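Local coordinates for protein diguanylate cyclase DosC (Escherichia coli, PDB 4ZVA) that makes the second messenger cyclic di-GMP from GTP under oxygen control, the gas probably being sensed at the haem of its globin domain, at residues M3-W7 against I141-V145; Y32-F37 against I113-V117. One frame throughout, in Å; residues are numbered along the deposited sequence.

Interaction 1: residues M3-W7 against I141-V145; sequences MKDEW and IAMEV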
loop_
_atom_site.group_PDB
_atom_site.type_symbol
_atom_site.label_atom_id
_atom_site.label_comp_id
_atom_site.label_asym_id
_atom_site.label_seq_id
_atom_site.Cartn_x
_atom_site.Cartn_y
_atom_site.Cartn_z
ATOM N N MET A 3 -0.340 -10.151 -14.315
ATOM C CA MET A 3 0.493 -9.641 -13.237
ATOM C C MET A 3 1.888 -9.288 -13.734
ATOM O O MET A 3 2.456 -8.264 -13.354
ATOM C CB MET A 3 0.586 -10.672 -12.117
ATOM C CG MET A 3 0.825 -10.067 -10.762
ATOM S SD MET A 3 -0.455 -8.865 -10.372
ATOM C CE MET A 3 -0.180 -8.685 -8.620
ATOM N N LYS A 4 2.430 -10.150 -14.587
ATOM C CA LYS A 4 3.738 -9.932 -15.184
ATOM C C LYS A 4 3.732 -8.667 -16.029
ATOM O O LYS A 4 4.670 -7.875 -15.986
ATOM C CB LYS A 4 4.144 -11.139 -16.033
ATOM C CG LYS A 4 5.425 -10.953 -16.829
ATOM C CD LYS A 4 5.683 -12.149 -17.733
ATOM C CE LYS A 4 6.926 -11.951 -18.584
ATOM N NZ LYS A 4 7.156 -13.101 -19.502
ATOM N N ASP A 5 2.655 -8.477 -16.786
ATOM C CA ASP A 5 2.517 -7.313 -17.652
ATOM C C ASP A 5 2.404 -6.029 -16.842
ATOM O O ASP A 5 2.868 -4.970 -17.268
ATOM C CB ASP A 5 1.298 -7.470 -18.563
ATOM C CG ASP A 5 1.389 -8.696 -19.446
ATOM O OD1 ASP A 5 2.521 -9.145 -19.722
ATOM O OD2 ASP A 5 0.330 -9.211 -19.861
ATOM N N GLU A 6 1.776 -6.131 -15.675
ATOM C CA GLU A 6 1.594 -4.982 -14.798
ATOM C C GLU A 6 2.915 -4.588 -14.141
ATOM O O GLU A 6 3.275 -3.412 -14.106
ATOM C CB GLU A 6 0.541 -5.296 -13.733
ATOM C CG GLU A 6 0.407 -4.247 -12.644
ATOM C CD GLU A 6 -0.433 -3.061 -13.063
ATOM O OE1 GLU A 6 -0.629 -2.152 -12.229
ATOM O OE2 GLU A 6 -0.902 -3.039 -14.222
ATOM N N TRP A 7 3.637 -5.580 -13.629
ATOM C CA TRP A 7 4.930 -5.332 -12.999
ATOM C C TRP A 7 5.921 -4.811 -14.033
ATOM O O TRP A 7 6.669 -3.868 -13.770
ATOM C CB TRP A 7 5.448 -6.603 -12.326
ATOM C CG TRP A 7 6.408 -6.343 -11.204
ATOM C CD1 TRP A 7 7.197 -5.241 -11.034
ATOM C CD2 TRP A 7 6.636 -7.179 -10.066
ATOM N NE1 TRP A 7 7.925 -5.356 -9.874
ATOM C CE2 TRP A 7 7.596 -6.535 -9.259
ATOM C CE3 TRP A 7 6.130 -8.416 -9.656
ATOM C CZ2 TRP A 7 8.059 -7.087 -8.069
ATOM C CZ3 TRP A 7 6.590 -8.961 -8.473
ATOM C CH2 TRP A 7 7.545 -8.297 -7.694
ATOM N N ILE A 141 2.626 -4.196 -5.592
ATOM C CA ILE A 141 2.462 -5.222 -6.619
ATOM C C ILE A 141 3.052 -6.547 -6.131
ATOM O O ILE A 141 2.509 -7.616 -6.409
ATOM C CB ILE A 141 3.094 -4.802 -7.982
ATOM C CG1 ILE A 141 2.684 -5.771 -9.090
ATOM C CG2 ILE A 141 4.605 -4.720 -7.915
ATOM C CD1 ILE A 141 1.257 -5.620 -9.518
ATOM N N ALA A 142 4.157 -6.470 -5.395
ATOM C CA ALA A 142 4.789 -7.657 -4.837
ATOM C C ALA A 142 3.914 -8.283 -3.757
ATOM O O ALA A 142 3.808 -9.507 -3.668
ATOM C CB ALA A 142 6.162 -7.315 -4.276
ATOM N N MET A 143 3.282 -7.442 -2.941
ATOM C CA MET A 143 2.405 -7.931 -1.880
ATOM C C MET A 143 1.216 -8.694 -2.451
ATOM O O MET A 143 0.820 -9.731 -1.917
ATOM C CB MET A 143 1.895 -6.785 -1.007
ATOM C CG MET A 143 0.850 -7.241 0.005
ATOM S SD MET A 143 0.424 -6.021 1.256
ATOM C CE MET A 143 -0.457 -4.818 0.267
ATOM N N GLU A 144 0.646 -8.179 -3.534
ATOM C CA GLU A 144 -0.513 -8.823 -4.136
ATOM C C GLU A 144 -0.147 -10.205 -4.667
ATOM O O GLU A 144 -0.898 -11.157 -4.479
ATOM C CB GLU A 144 -1.103 -7.964 -5.255
ATOM C CG GLU A 144 -2.337 -8.585 -5.904
ATOM C CD GLU A 144 -3.036 -7.648 -6.873
ATOM O OE1 GLU A 144 -2.963 -6.416 -6.677
ATOM O OE2 GLU A 144 -3.646 -8.144 -7.844
ATOM N N VAL A 145 1.014 -10.318 -5.309
ATOM C CA VAL A 145 1.492 -11.610 -5.796
ATOM C C VAL A 145 1.614 -12.599 -4.641
ATOM O O VAL A 145 1.223 -13.760 -4.758
ATOM C CB VAL A 145 2.855 -11.487 -6.509
ATOM C CG1 VAL A 145 3.366 -12.859 -6.917
ATOM C CG2 VAL A 145 2.738 -10.595 -7.728
#

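Interaction 2: residues Y32-F37 against I113-V117; sequences YLSIEF and ILYPV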
loop_
_atom_site.group_PDB
_atom_site.type_symbol
_atom_site.label_atom_id
_atom_site.label_comp_id
_atom_site.label_asym_id
_atom_site.label_seq_id
_atom_site.Cartn_x
_atom_site.Cartn_y
_atom_site.Cartn_z
ATOM N N TYR A 32 19.174 -1.260 7.679
ATOM C CA TYR A 32 18.371 -0.496 8.622
ATOM C C TYR A 32 16.903 -0.898 8.548
ATOM O O TYR A 32 16.249 -1.091 9.574
ATOM C CB TYR A 32 18.496 1.010 8.360
ATOM C CG TYR A 32 17.332 1.805 8.920
ATOM C CD1 TYR A 32 17.271 2.127 10.269
ATOM C CD2 TYR A 32 16.281 2.212 8.104
ATOM C CE1 TYR A 32 16.208 2.839 10.789
ATOM C CE2 TYR A 32 15.211 2.922 8.616
ATOM C CZ TYR A 32 15.181 3.234 9.960
ATOM O OH TYR A 32 14.120 3.944 10.475
ATOM N N LEU A 33 16.396 -1.021 7.325
ATOM C CA LEU A 33 14.985 -1.315 7.103
ATOM C C LEU A 33 14.584 -2.667 7.681
ATOM O O LEU A 33 13.556 -2.777 8.343
ATOM C CB LEU A 33 14.664 -1.268 5.607
ATOM C CG LEU A 33 14.672 0.113 4.946
ATOM C CD1 LEU A 33 14.523 -0.014 3.443
ATOM C CD2 LEU A 33 13.567 0.989 5.519
ATOM N N SER A 34 15.405 -3.689 7.453
ATOM C CA SER A 34 15.093 -5.029 7.941
ATOM C C SER A 34 15.085 -5.091 9.465
ATOM O O SER A 34 14.258 -5.779 10.063
ATOM C CB SER A 34 16.091 -6.049 7.380
ATOM O OG SER A 34 17.401 -5.812 7.869
ATOM N N ILE A 35 16.001 -4.357 10.090
ATOM C CA ILE A 35 16.100 -4.329 11.545
ATOM C C ILE A 35 14.923 -3.593 12.181
ATOM O O ILE A 35 14.305 -4.089 13.123
ATOM C CB ILE A 35 17.416 -3.669 11.992
ATOM C CG1 ILE A 35 18.610 -4.506 11.524
ATOM C CG2 ILE A 35 17.444 -3.485 13.503
ATOM C CD1 ILE A 35 19.935 -3.808 11.685
ATOM N N GLU A 36 14.614 -2.411 11.656
ATOM C CA GLU A 36 13.507 -1.608 12.165
ATOM C C GLU A 36 12.166 -2.294 11.902
ATOM O O GLU A 36 11.254 -2.228 12.726
ATOM C CB GLU A 36 13.533 -0.207 11.544
ATOM C CG GLU A 36 12.450 0.739 12.053
ATOM C CD GLU A 36 12.652 1.170 13.500
ATOM O OE1 GLU A 36 13.650 0.759 14.130
ATOM O OE2 GLU A 36 11.804 1.933 14.011
ATOM N N PHE A 37 12.054 -2.939 10.745
ATOM C CA PHE A 37 10.888 -3.749 10.408
ATOM C C PHE A 37 10.628 -4.797 11.482
ATOM O O PHE A 37 9.517 -4.911 12.001
ATOM C CB PHE A 37 11.089 -4.426 9.048
ATOM C CG PHE A 37 10.077 -5.493 8.731
ATOM C CD1 PHE A 37 8.865 -5.168 8.141
ATOM C CD2 PHE A 37 10.350 -6.827 9.000
ATOM C CE1 PHE A 37 7.940 -6.151 7.839
ATOM C CE2 PHE A 37 9.428 -7.812 8.704
ATOM C CZ PHE A 37 8.220 -7.473 8.121
ATOM N N ILE A 113 8.174 2.919 7.186
ATOM C CA ILE A 113 9.536 3.278 7.576
ATOM C C ILE A 113 10.421 3.614 6.378
ATOM O O ILE A 113 11.502 4.185 6.537
ATOM C CB ILE A 113 10.203 2.152 8.386
ATOM C CG1 ILE A 113 10.302 0.871 7.555
ATOM C CG2 ILE A 113 9.438 1.908 9.674
ATOM C CD1 ILE A 113 11.064 -0.245 8.252
ATOM N N LEU A 114 9.962 3.257 5.183
ATOM C CA LEU A 114 10.705 3.552 3.963
ATOM C C LEU A 114 10.675 5.045 3.646
ATOM O O LEU A 114 11.652 5.597 3.143
ATOM C CB LEU A 114 10.145 2.760 2.777
ATOM C CG LEU A 114 10.792 3.060 1.419
ATOM C CD1 LEU A 114 12.286 2.743 1.444
ATOM C CD2 LEU A 114 10.098 2.313 0.290
ATOM N N TYR A 115 9.551 5.694 3.936
ATOM C CA TYR A 115 9.386 7.104 3.586
ATOM C C TYR A 115 10.421 8.033 4.242
ATOM O O TYR A 115 11.034 8.835 3.541
ATOM C CB TYR A 115 7.969 7.586 3.926
ATOM C CG TYR A 115 7.757 9.062 3.666
ATOM C CD1 TYR A 115 7.506 9.531 2.384
ATOM C CD2 TYR A 115 7.807 9.985 4.704
ATOM C CE1 TYR A 115 7.314 10.877 2.140
ATOM C CE2 TYR A 115 7.615 11.335 4.469
ATOM C CZ TYR A 115 7.367 11.773 3.186
ATOM O OH TYR A 115 7.172 13.116 2.945
ATOM N N PRO A 116 10.624 7.937 5.575
ATOM C CA PRO A 116 11.611 8.850 6.169
ATOM C C PRO A 116 13.020 8.660 5.605
ATOM O O PRO A 116 13.803 9.609 5.569
ATOM C CB PRO A 116 11.572 8.490 7.657
ATOM C CG PRO A 116 10.243 7.868 7.864
ATOM C CD PRO A 116 9.973 7.111 6.608
ATOM N N VAL A 117 13.331 7.442 5.176
ATOM C CA VAL A 117 14.617 7.148 4.552
ATOM C C VAL A 117 14.752 7.889 3.222
ATOM O O VAL A 117 15.794 8.475 2.926
ATOM C CB VAL A 117 14.789 5.631 4.327
ATOM C CG1 VAL A 117 15.945 5.353 3.380
ATOM C CG2 VAL A 117 15.008 4.930 5.654
HETATM O O HOH W 1 12.467 4.953 8.870
#

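Interaction 1: residues M3-W7 against I141-V145
Ile141 pushes one methyl onto the Trp7 indole and another between Met3 and Glu6, and around these two branches the contact is densely filled. Its CG2 stands over the face of the five-membered ring, 3.8 Å from the centroid and 10° off the normal, a clear CH-pi contact. The other arm of Ile141, with CG1 anti to the backbone N, carries CD1 to 3.5 Å from Met3 CE. Those two methyls meet tip to tip, while Glu6 CG crosses the same Ile141 CD1 at 3.5 Å. Met3 is bent at chi2 (56°), which swings its thioether in over helix 125-147; there Met3 CE also touches Glu144 CG at 3.5 Å and Val145 CG2 at 3.6 Å. Trp7 continues the apolar seam with its six-membered ring, CH2 lying 3.8 Å from Ala142 CB. The two helices run nearly antiparallel, 166° between their segment axes. The short helix 2-13 is thereby laid along the last long helix of the modelled globin domain. Val79 and Leu82 of helix 79-96 also touch the indole, and an alanine in place of Trp7 would probably leave the Ile141 methyl without its aromatic platform and open a gap among these three helices. Trp7 CZ3 and Val145 CG2 meet more loosely, at 4.3 Å, though both residues are buried against helix 79-96. The more open side is at Glu6, which is partly exposed and touches 141-145 through CG alone. No hydrogen bond joins the two segments. The carboxylates look to the second subunit instead, Glu144 forming a salt bridge with Arg108 of that subunit and Glu6 with Lys112 and Arg108 of the same neighbour.

Interaction 2: residues Y32-F37 against I113-V117
Ile113 drives its side chain at the helix turn formed by Leu33, Glu36 and Phe37. From CB the chain forks. CG2 goes to the aliphatic part of Glu36, 4.0 Å from its CG, the carboxylate beyond being paired with Arg39. CG1, placed between the backbone N and the carbonyl carbon (chi1 61°), runs alongside Leu33 in the opposite sense, 3.8 Å from its CD2. The tip, CD1, then reaches the backbone of the facing helix, 3.6 Å from Leu33 O and 3.8 Å from Phe37 N, two atoms already joined by a helical hydrogen bond. Farther along, Val117 CG2 lies 3.6 Å from Tyr32 CE2, obliquely to the ring. The tyrosine hydroxyl takes part through water: one molecule, near the ring plane at its edge, bonds to Tyr32 OH and donates to Ile113 O at 2.6 Å. That carbonyl sits just before the kink at Pro116, where Val117 N is 4.0 Å from Ile113 O, so the water supplies a partner to an oxygen that the next turn does not reach. Helices 16-43 and 100-119 pass here at 143°, an antiparallel crossing within the all-helical protoglobin fold, and Phe37, whose CB borders Ile113 CD1 while its ring leads away from 113-117 to touch the haem, belongs to the haem pocket.

Interactions 1 and 2 lie on opposite sides of the chain's centre, their centres 22 Å apart and their nearest atoms about 10 Å apart, so they do not touch. They are tied through the order of the helices: 2-13 leads into 16-43, and 100-119 leads into 125-147, so the inner pair 32-37/113-117 falls within the span of chain bracketed by 3-7/141-145. They differ in their nearness to the haem. In interaction 2 the side chain of Phe37 is about 4 Å from the bound haem. In interaction 1 the side chain of Ala142 is about 7 Å from the bound haem. Helices 100-119 and 125-147 also meet the second subunit.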